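Local coordinates for protein SusD homolog (Bacteroides ovatus, PDB 4F53) that probably binds glycans, perhaps mucin O-glycans, at the outer membrane as a SusD-family lipoprotein of a gut bacterium, at residues C269-R278 with Y382-Y392. Residues are numbered along the deposited sequence; the frame is centred on the assembly and turned at random.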
# COMPACT_ATOMS: atom_id res chain seq x y z
N CYS A 269 -3.08 18.30 -4.08
CA CYS A 269 -2.25 19.06 -5.03
C CYS A 269 -2.34 18.46 -6.45
O CYS A 269 -2.58 19.19 -7.41
CB CYS A 269 -0.81 19.14 -4.56
SG CYS A 269 -0.54 20.41 -3.30
N TYR A 270 -2.16 17.14 -6.58
CA TYR A 270 -2.24 16.45 -7.87
C TYR A 270 -3.65 16.45 -8.43
O TYR A 270 -3.85 16.76 -9.59
CB TYR A 270 -1.76 14.99 -7.75
CG TYR A 270 -0.26 14.82 -7.74
CD1 TYR A 270 0.47 14.79 -8.92
CD2 TYR A 270 0.43 14.63 -6.54
CE1 TYR A 270 1.85 14.62 -8.92
CE2 TYR A 270 1.82 14.45 -6.53
CZ TYR A 270 2.52 14.46 -7.72
OH TYR A 270 3.87 14.25 -7.75
N MSE A 271 -4.64 16.13 -7.57
CA MSE A 271 -6.02 15.95 -8.01
C MSE A 271 -6.70 17.26 -8.32
O MSE A 271 -7.49 17.28 -9.26
CB MSE A 271 -6.78 15.09 -7.02
CG MSE A 271 -6.23 13.67 -7.01
SE MSE A 271 -7.14 12.53 -5.77
CE MSE A 271 -8.71 12.25 -6.78
N ASN A 272 -6.31 18.36 -7.66
CA ASN A 272 -6.81 19.71 -8.01
C ASN A 272 -6.21 20.15 -9.34
O ASN A 272 -6.95 20.61 -10.19
CB ASN A 272 -6.50 20.75 -6.90
CG ASN A 272 -7.44 20.64 -5.73
OD1 ASN A 272 -8.53 20.10 -5.84
ND2 ASN A 272 -7.08 21.19 -4.61
N ALA A 273 -4.88 19.94 -9.55
CA ALA A 273 -4.20 20.32 -10.80
C ALA A 273 -4.83 19.62 -12.00
O ALA A 273 -4.91 20.20 -13.08
CB ALA A 273 -2.73 19.97 -10.72
N TYR A 274 -5.27 18.35 -11.81
CA TYR A 274 -5.87 17.58 -12.90
C TYR A 274 -7.39 17.73 -12.97
O TYR A 274 -8.01 17.06 -13.81
CB TYR A 274 -5.49 16.09 -12.76
CG TYR A 274 -4.00 15.82 -12.69
CD1 TYR A 274 -3.09 16.68 -13.31
CD2 TYR A 274 -3.51 14.69 -12.06
CE1 TYR A 274 -1.72 16.46 -13.20
CE2 TYR A 274 -2.15 14.43 -12.01
CZ TYR A 274 -1.25 15.33 -12.56
OH TYR A 274 0.10 15.05 -12.52
N ASN A 275 -8.02 18.57 -12.09
CA ASN A 275 -9.49 18.75 -11.98
C ASN A 275 -10.14 17.37 -11.95
O ASN A 275 -11.05 17.08 -12.70
CB ASN A 275 -10.06 19.61 -13.13
CG ASN A 275 -9.54 21.03 -13.11
OD1 ASN A 275 -9.78 21.79 -12.16
ND2 ASN A 275 -8.78 21.42 -14.14
N ASP A 276 -9.54 16.48 -11.14
CA ASP A 276 -9.92 15.09 -11.06
C ASP A 276 -11.34 14.90 -10.49
O ASP A 276 -11.62 15.30 -9.35
CB ASP A 276 -8.89 14.34 -10.23
CG ASP A 276 -8.78 12.87 -10.54
OD1 ASP A 276 -9.83 12.20 -10.58
OD2 ASP A 276 -7.65 12.38 -10.69
N PRO A 277 -12.24 14.25 -11.27
CA PRO A 277 -13.59 13.95 -10.75
C PRO A 277 -13.61 12.86 -9.67
O PRO A 277 -14.64 12.65 -9.05
CB PRO A 277 -14.39 13.52 -11.99
CG PRO A 277 -13.40 13.06 -12.95
CD PRO A 277 -12.07 13.76 -12.66
N ARG A 278 -12.48 12.20 -9.40
CA ARG A 278 -12.40 11.22 -8.30
C ARG A 278 -12.28 11.94 -6.98
O ARG A 278 -12.35 11.29 -5.95
CB ARG A 278 -11.25 10.21 -8.48
CG ARG A 278 -11.48 9.26 -9.64
CD ARG A 278 -10.21 8.56 -9.98
NE ARG A 278 -9.26 9.45 -10.63
CZ ARG A 278 -8.17 9.04 -11.25
NH1 ARG A 278 -7.89 7.75 -11.31
NH2 ARG A 278 -7.36 9.91 -11.83
N TYR A 382 -10.57 14.13 -19.17
CA TYR A 382 -9.52 13.92 -18.17
C TYR A 382 -8.24 13.40 -18.84
O TYR A 382 -7.17 13.94 -18.57
CB TYR A 382 -9.99 12.96 -17.07
CG TYR A 382 -8.96 12.80 -15.97
CD1 TYR A 382 -8.83 13.75 -14.95
CD2 TYR A 382 -8.09 11.71 -15.96
CE1 TYR A 382 -7.87 13.60 -13.95
CE2 TYR A 382 -7.14 11.54 -14.95
CZ TYR A 382 -7.03 12.49 -13.95
OH TYR A 382 -6.07 12.34 -12.96
N LEU A 383 -8.37 12.41 -19.76
CA LEU A 383 -7.26 11.80 -20.50
C LEU A 383 -6.47 12.83 -21.34
O LEU A 383 -5.28 12.63 -21.56
CB LEU A 383 -7.78 10.68 -21.41
CG LEU A 383 -8.25 9.38 -20.70
CD1 LEU A 383 -8.90 8.41 -21.69
CD2 LEU A 383 -7.11 8.69 -19.98
N ALA A 384 -7.10 13.92 -21.75
CA ALA A 384 -6.50 15.00 -22.54
C ALA A 384 -5.97 16.16 -21.67
O ALA A 384 -5.37 17.09 -22.20
CB ALA A 384 -7.54 15.53 -23.53
N SER A 385 -6.18 16.10 -20.37
CA SER A 385 -5.80 17.13 -19.39
C SER A 385 -4.28 17.36 -19.39
O SER A 385 -3.50 16.40 -19.39
CB SER A 385 -6.30 16.75 -17.99
OG SER A 385 -5.71 17.51 -16.94
N THR A 386 -3.87 18.65 -19.36
CA THR A 386 -2.45 19.06 -19.31
C THR A 386 -2.18 20.00 -18.09
O THR A 386 -1.18 20.72 -18.06
CB THR A 386 -1.99 19.71 -20.63
OG1 THR A 386 -2.84 20.83 -20.91
CG2 THR A 386 -1.98 18.73 -21.80
N GLY A 387 -3.02 19.89 -17.07
CA GLY A 387 -2.93 20.63 -15.82
C GLY A 387 -1.65 20.35 -15.06
O GLY A 387 -1.22 19.20 -14.95
N LYS A 388 -1.00 21.40 -14.60
CA LYS A 388 0.28 21.26 -13.91
C LYS A 388 0.12 21.45 -12.42
O LYS A 388 -0.66 22.30 -11.99
CB LYS A 388 1.30 22.28 -14.47
CG LYS A 388 1.71 22.02 -15.94
CD LYS A 388 2.42 20.68 -16.21
CE LYS A 388 2.80 20.53 -17.66
NZ LYS A 388 1.61 20.48 -18.57
N VAL A 389 0.90 20.67 -11.64
CA VAL A 389 0.89 20.70 -10.17
C VAL A 389 1.45 22.01 -9.70
O VAL A 389 2.56 22.39 -10.07
CB VAL A 389 1.61 19.49 -9.53
CG1 VAL A 389 1.68 19.62 -8.01
CG2 VAL A 389 0.92 18.18 -9.91
N GLU A 390 0.68 22.72 -8.89
CA GLU A 390 1.08 24.00 -8.32
C GLU A 390 1.53 23.81 -6.87
O GLU A 390 1.32 22.73 -6.29
CB GLU A 390 -0.10 25.00 -8.42
CG GLU A 390 -0.01 25.83 -9.68
CD GLU A 390 -1.25 25.89 -10.53
OE1 GLU A 390 -2.33 26.24 -9.99
OE2 GLU A 390 -1.13 25.67 -11.76
N ALA A 391 2.13 24.85 -6.30
CA ALA A 391 2.62 24.90 -4.92
C ALA A 391 1.47 24.69 -3.91
O ALA A 391 0.35 25.13 -4.16
CB ALA A 391 3.28 26.25 -4.67
N TYR A 392 1.76 24.06 -2.78
CA TYR A 392 0.76 23.91 -1.74
C TYR A 392 0.72 25.18 -0.88
O TYR A 392 1.72 25.57 -0.28
CB TYR A 392 1.06 22.66 -0.88
CG TYR A 392 0.18 22.54 0.34
CD1 TYR A 392 -1.19 22.31 0.21
CD2 TYR A 392 0.71 22.66 1.62
CE1 TYR A 392 -2.02 22.23 1.34
CE2 TYR A 392 -0.09 22.55 2.75
CZ TYR A 392 -1.46 22.35 2.60
OH TYR A 392 -2.24 22.20 3.72
O HOH W 1 -2.02 21.85 -7.75
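The phenol oxygen of Tyr382 reaches a carboxylate that an arginine two residues further on already holds in two places. Tyr382 OH lies 2.8 Å from Asp276 OD2, a weak hydrogen bond, and the carboxylate and ring planes are 54° apart. Arg278 approaches Asp276 side-on: NE meets the syn lone pair of OD1 almost straight and within the guanidinium plane, while NH2 forms a salt bridge with OD2 at 2.7 Å. Because OD1 also accepts a hydrogen bond from the backbone N of Arg278, a capping bond, three bonds fix the carboxylate's rotation. With CG anti to the backbone N (chi1 -176°), the Tyr382 ring reaches across to this pair, its plane nearly perpendicular to the guanidinium, and its CE1 packs 3.6 Å from Tyr274 CB. Gln433, from helix 423-438, is hydrogen-bonded to both Tyr382 OH and Arg278 NH2.

The chain after Tyr382 then wraps the helix end, where Asn275, with positive phi, closes a Schellman motif. Gly387 CA comes 3.4 Å from Ala273 O in a CA-H...O contact, and Gly387 O lies in the plane of the Tyr274 ring, at its edge, 3.3 Å from CE1. Further along, Val389 CG2 packs against Tyr270 CD1 at 3.6 Å and also touches Ala273 CB. A water bridges Cys269 O and Glu390 N, and Cys269 SG rests 3.7 Å from Tyr392 CB.

The contact thus illustrates how an extended loop can cover the C-terminal turn of a helix through both polar and apolar groups. It joins the end of helix 265-273 to the segment leaving helix 379-383; helix 358-372 packs on Tyr382 and Pro277, and helix 423-438 on Tyr270, Tyr274, Asp276 and Arg278.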